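Local coordinates for protein DNA fragmentation factor subunit beta (PDB 1V0D) that cuts chromosomal DNA during apoptosis, acting as the caspase-activated nuclease that fragments DNA and drives chromatin condensation, at residues 161-164 / 165-169; 168-171 / 172-175. One frame throughout, in Å; residues are numbered along the deposited sequence.

Contact 1 of 2, residues 161-164 / 165-169; sequences YSCE and SRIRG
The Y161 ring carries the S165 hydroxyl over one face. S165 OG stands 3.6 Å above the ring plane, offset toward the rim on the CE2 side. The ring of F152 also meets Y161. Y161 CG is anti to the backbone N (chi1 167°), which swings the ring beside its own carbonyl and under the serine one turn on. At the R166 guanidinium, a water lies in plane at the edge. R166 NH2 donates to this water over 3.3 Å. The same water is hydrogen-bonded to S162 OG, so it bridges the two side chains. The R168 guanidinium lies obliquely to E164; E164 OE1 and R168 NH1 are 4.4 Å apart, too far for a salt bridge. Some electrostatic attraction probably remains. R168 also makes a cation-pi contact with Y205.

The pairs Y161-S165, S162-R166, C163-I167 and E164-R168 are i to i+4 contacts within helix 155-175, in the DFF40 nuclease family of the His-Me finger clan. Y161 O takes two bonds from one residue. S165 N donates to it in the usual helical way, and S165 OG donates to Y161 O at 2.8 Å. The two donors reach the oxygen from opposite faces of its plane, and the hydroxyl sits 36° out of that plane. The hydroxyl's proton is thus spent on the carbonyl one turn back. Further along, I167 N bonds to C163 O almost straight, with an N-H...O angle of 175°. R168 N bonds to E164 O at 2.8 Å. On the buried side, C163 SG touches I167 CD1 at 4.0 Å. Both residues face loops, C163 packing on F210 and I167 on N206. R166 NH1 is hydrogen-bonded to the carbonyl of W259, which holds the guanidinium against another part of the chain.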
# COMPACT_ATOMS: atom_id res chain seq x y z
N TYR A 161 -13.53 -11.62 6.14
CA TYR A 161 -13.79 -11.60 4.70
C TYR A 161 -12.54 -11.14 3.94
O TYR A 161 -12.16 -11.70 2.92
CB TYR A 161 -14.94 -10.63 4.39
CG TYR A 161 -15.08 -10.31 2.92
CD1 TYR A 161 -15.78 -11.15 2.06
CD2 TYR A 161 -14.45 -9.18 2.38
CE1 TYR A 161 -15.86 -10.89 0.69
CE2 TYR A 161 -14.51 -8.90 1.01
CZ TYR A 161 -15.22 -9.76 0.16
OH TYR A 161 -15.30 -9.50 -1.20
N SER A 162 -11.92 -10.08 4.45
CA SER A 162 -10.74 -9.52 3.83
C SER A 162 -9.64 -10.57 3.70
O SER A 162 -9.04 -10.71 2.63
CB SER A 162 -10.24 -8.35 4.65
OG SER A 162 -9.00 -7.91 4.15
N CYS A 163 -9.38 -11.29 4.78
CA CYS A 163 -8.35 -12.31 4.79
C CYS A 163 -8.70 -13.41 3.81
O CYS A 163 -7.84 -13.85 3.05
CB CYS A 163 -8.20 -12.91 6.19
SG CYS A 163 -6.96 -14.23 6.28
N GLU A 164 -9.95 -13.85 3.83
CA GLU A 164 -10.42 -14.90 2.92
C GLU A 164 -10.17 -14.53 1.47
O GLU A 164 -9.94 -15.39 0.63
CB GLU A 164 -11.92 -15.13 3.09
CG GLU A 164 -12.31 -15.75 4.41
CD GLU A 164 -13.82 -15.83 4.55
OE1 GLU A 164 -14.50 -16.13 3.53
OE2 GLU A 164 -14.32 -15.61 5.69
N SER A 165 -10.22 -13.23 1.19
CA SER A 165 -10.02 -12.73 -0.15
C SER A 165 -8.58 -12.88 -0.61
O SER A 165 -8.33 -13.31 -1.74
CB SER A 165 -10.43 -11.27 -0.22
OG SER A 165 -11.79 -11.14 0.18
N ARG A 166 -7.63 -12.53 0.25
CA ARG A 166 -6.24 -12.64 -0.13
C ARG A 166 -5.97 -14.10 -0.45
O ARG A 166 -5.39 -14.43 -1.48
CB ARG A 166 -5.32 -12.21 1.00
CG ARG A 166 -5.67 -10.88 1.61
CD ARG A 166 -4.60 -10.48 2.61
NE ARG A 166 -4.85 -9.16 3.19
CZ ARG A 166 -3.87 -8.34 3.56
NH1 ARG A 166 -2.61 -8.73 3.40
NH2 ARG A 166 -4.15 -7.14 4.07
N ILE A 167 -6.42 -14.97 0.44
CA ILE A 167 -6.19 -16.39 0.28
C ILE A 167 -6.92 -16.99 -0.90
O ILE A 167 -6.40 -17.89 -1.56
CB ILE A 167 -6.53 -17.11 1.59
CG1 ILE A 167 -5.41 -16.82 2.59
CG2 ILE A 167 -6.68 -18.61 1.38
CD1 ILE A 167 -5.71 -17.25 3.99
N ARG A 168 -8.11 -16.48 -1.20
CA ARG A 168 -8.87 -16.98 -2.34
C ARG A 168 -8.12 -16.47 -3.56
O ARG A 168 -8.14 -17.10 -4.62
CB ARG A 168 -10.27 -16.41 -2.32
CG ARG A 168 -11.32 -17.40 -2.73
CD ARG A 168 -12.64 -17.01 -2.11
NE ARG A 168 -13.70 -17.96 -2.40
CZ ARG A 168 -14.84 -18.01 -1.72
NH1 ARG A 168 -15.03 -17.15 -0.71
NH2 ARG A 168 -15.77 -18.90 -2.03
N GLY A 169 -7.47 -15.33 -3.40
CA GLY A 169 -6.69 -14.74 -4.47
C GLY A 169 -5.52 -15.65 -4.79
O GLY A 169 -5.17 -15.84 -5.95
O HOH W 1 -7.24 -6.20 4.67

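Contact 2 of 2, residues 168-171 / 172-175; sequences RGYL and REVS
R172 N, E173 N, V174 N and S175 N each donate to the carbonyl four residues back, closing the last turn of helix 155-175. E173 N to G169 O is nearly straight, with an N-H...O angle of 174°.

Flat groups add two contacts. G169 CA lies 3.3 Å above the plane of the R172 guanidinium, offset toward the rim; R168 O is over the same face. A bend at chi3 (-127°) folds the arginine back onto this backbone. Y170 and E173 run side by side. E173 OE2 lies in plane at the ring edge, 3.8 Å from Y170 CD1, and the ring and carboxylate planes are 70° apart. E173 OE2 also forms a salt bridge with K267.

Apolar contact is slight here. L171 CD2 comes within 4.5 Å of V174 CB. Both pack on other helices, L171 on 186-202 and 287-295, V174 on 267-281 and 287-295.

R172 is exposed and lies along its own helix; the E173 charge is probably balanced by K267, while L171 and V174 pack on neighbouring helices.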
# COMPACT_ATOMS: atom_id res chain seq x y z
N ARG A 168 -8.11 -16.48 -1.20
CA ARG A 168 -8.87 -16.98 -2.34
C ARG A 168 -8.12 -16.47 -3.56
O ARG A 168 -8.14 -17.10 -4.62
CB ARG A 168 -10.27 -16.41 -2.32
CG ARG A 168 -11.32 -17.40 -2.73
CD ARG A 168 -12.64 -17.01 -2.11
NE ARG A 168 -13.70 -17.96 -2.40
CZ ARG A 168 -14.84 -18.01 -1.72
NH1 ARG A 168 -15.03 -17.15 -0.71
NH2 ARG A 168 -15.77 -18.90 -2.03
N GLY A 169 -7.47 -15.33 -3.40
CA GLY A 169 -6.69 -14.74 -4.47
C GLY A 169 -5.52 -15.65 -4.79
O GLY A 169 -5.17 -15.84 -5.95
N TYR A 170 -4.89 -16.21 -3.76
CA TYR A 170 -3.78 -17.11 -3.98
C TYR A 170 -4.29 -18.37 -4.70
O TYR A 170 -3.60 -18.92 -5.57
CB TYR A 170 -3.09 -17.49 -2.65
CG TYR A 170 -2.57 -16.32 -1.83
CD1 TYR A 170 -2.14 -15.14 -2.45
CD2 TYR A 170 -2.49 -16.40 -0.44
CE1 TYR A 170 -1.65 -14.08 -1.71
CE2 TYR A 170 -1.99 -15.32 0.32
CZ TYR A 170 -1.58 -14.17 -0.33
OH TYR A 170 -1.10 -13.09 0.37
N LEU A 171 -5.50 -18.83 -4.38
CA LEU A 171 -6.03 -20.02 -5.05
C LEU A 171 -6.26 -19.74 -6.53
O LEU A 171 -6.00 -20.60 -7.39
CB LEU A 171 -7.35 -20.49 -4.46
CG LEU A 171 -7.53 -22.02 -4.50
CD1 LEU A 171 -9.01 -22.34 -4.37
CD2 LEU A 171 -6.99 -22.63 -5.79
N ARG A 172 -6.76 -18.55 -6.85
CA ARG A 172 -6.99 -18.20 -8.25
C ARG A 172 -5.65 -18.25 -8.96
O ARG A 172 -5.48 -19.00 -9.91
CB ARG A 172 -7.60 -16.80 -8.37
CG ARG A 172 -9.03 -16.69 -7.83
CD ARG A 172 -9.59 -15.28 -8.01
NE ARG A 172 -10.10 -14.73 -6.76
CZ ARG A 172 -9.58 -13.67 -6.14
NH1 ARG A 172 -8.52 -13.04 -6.66
NH2 ARG A 172 -10.11 -13.24 -4.99
N GLU A 173 -4.69 -17.46 -8.47
CA GLU A 173 -3.36 -17.43 -9.06
C GLU A 173 -2.84 -18.83 -9.36
O GLU A 173 -2.14 -19.04 -10.34
CB GLU A 173 -2.38 -16.70 -8.15
CG GLU A 173 -2.71 -15.22 -7.95
CD GLU A 173 -1.69 -14.51 -7.05
OE1 GLU A 173 -0.47 -14.60 -7.34
OE2 GLU A 173 -2.11 -13.87 -6.05
N VAL A 174 -3.18 -19.79 -8.51
CA VAL A 174 -2.73 -21.16 -8.72
C VAL A 174 -3.43 -21.86 -9.89
O VAL A 174 -2.80 -22.63 -10.61
CB VAL A 174 -2.89 -22.00 -7.44
CG1 VAL A 174 -2.46 -23.44 -7.70
CG2 VAL A 174 -2.03 -21.40 -6.32
N SER A 175 -4.72 -21.59 -10.09
CA SER A 175 -5.46 -22.18 -11.22
C SER A 175 -4.93 -21.61 -12.53
O SER A 175 -4.59 -22.35 -13.45
CB SER A 175 -6.95 -21.87 -11.12
OG SER A 175 -7.57 -22.70 -10.16

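Overall arrangement
Both contacts lie on helix 155-175. Going from the N terminus, contact 1 spans 161-169 and contact 2 spans 168-175, which ends the helix. They share R168 and G169, so they overlap in sequence; neither nests inside the other or closes a loop. Their centres are 10 Å apart. S165 O and R172 NH2, 3.7 Å apart, join them by packing. Contact 1 ties the middle of the helix to loops, through F210, N206 and the W259 carbonyl. Contact 2 ties its end to helices 186-202, 267-281 and 287-295. H263, met edge-to-face by Y170, follows D262, a ligand of the magnesium ion.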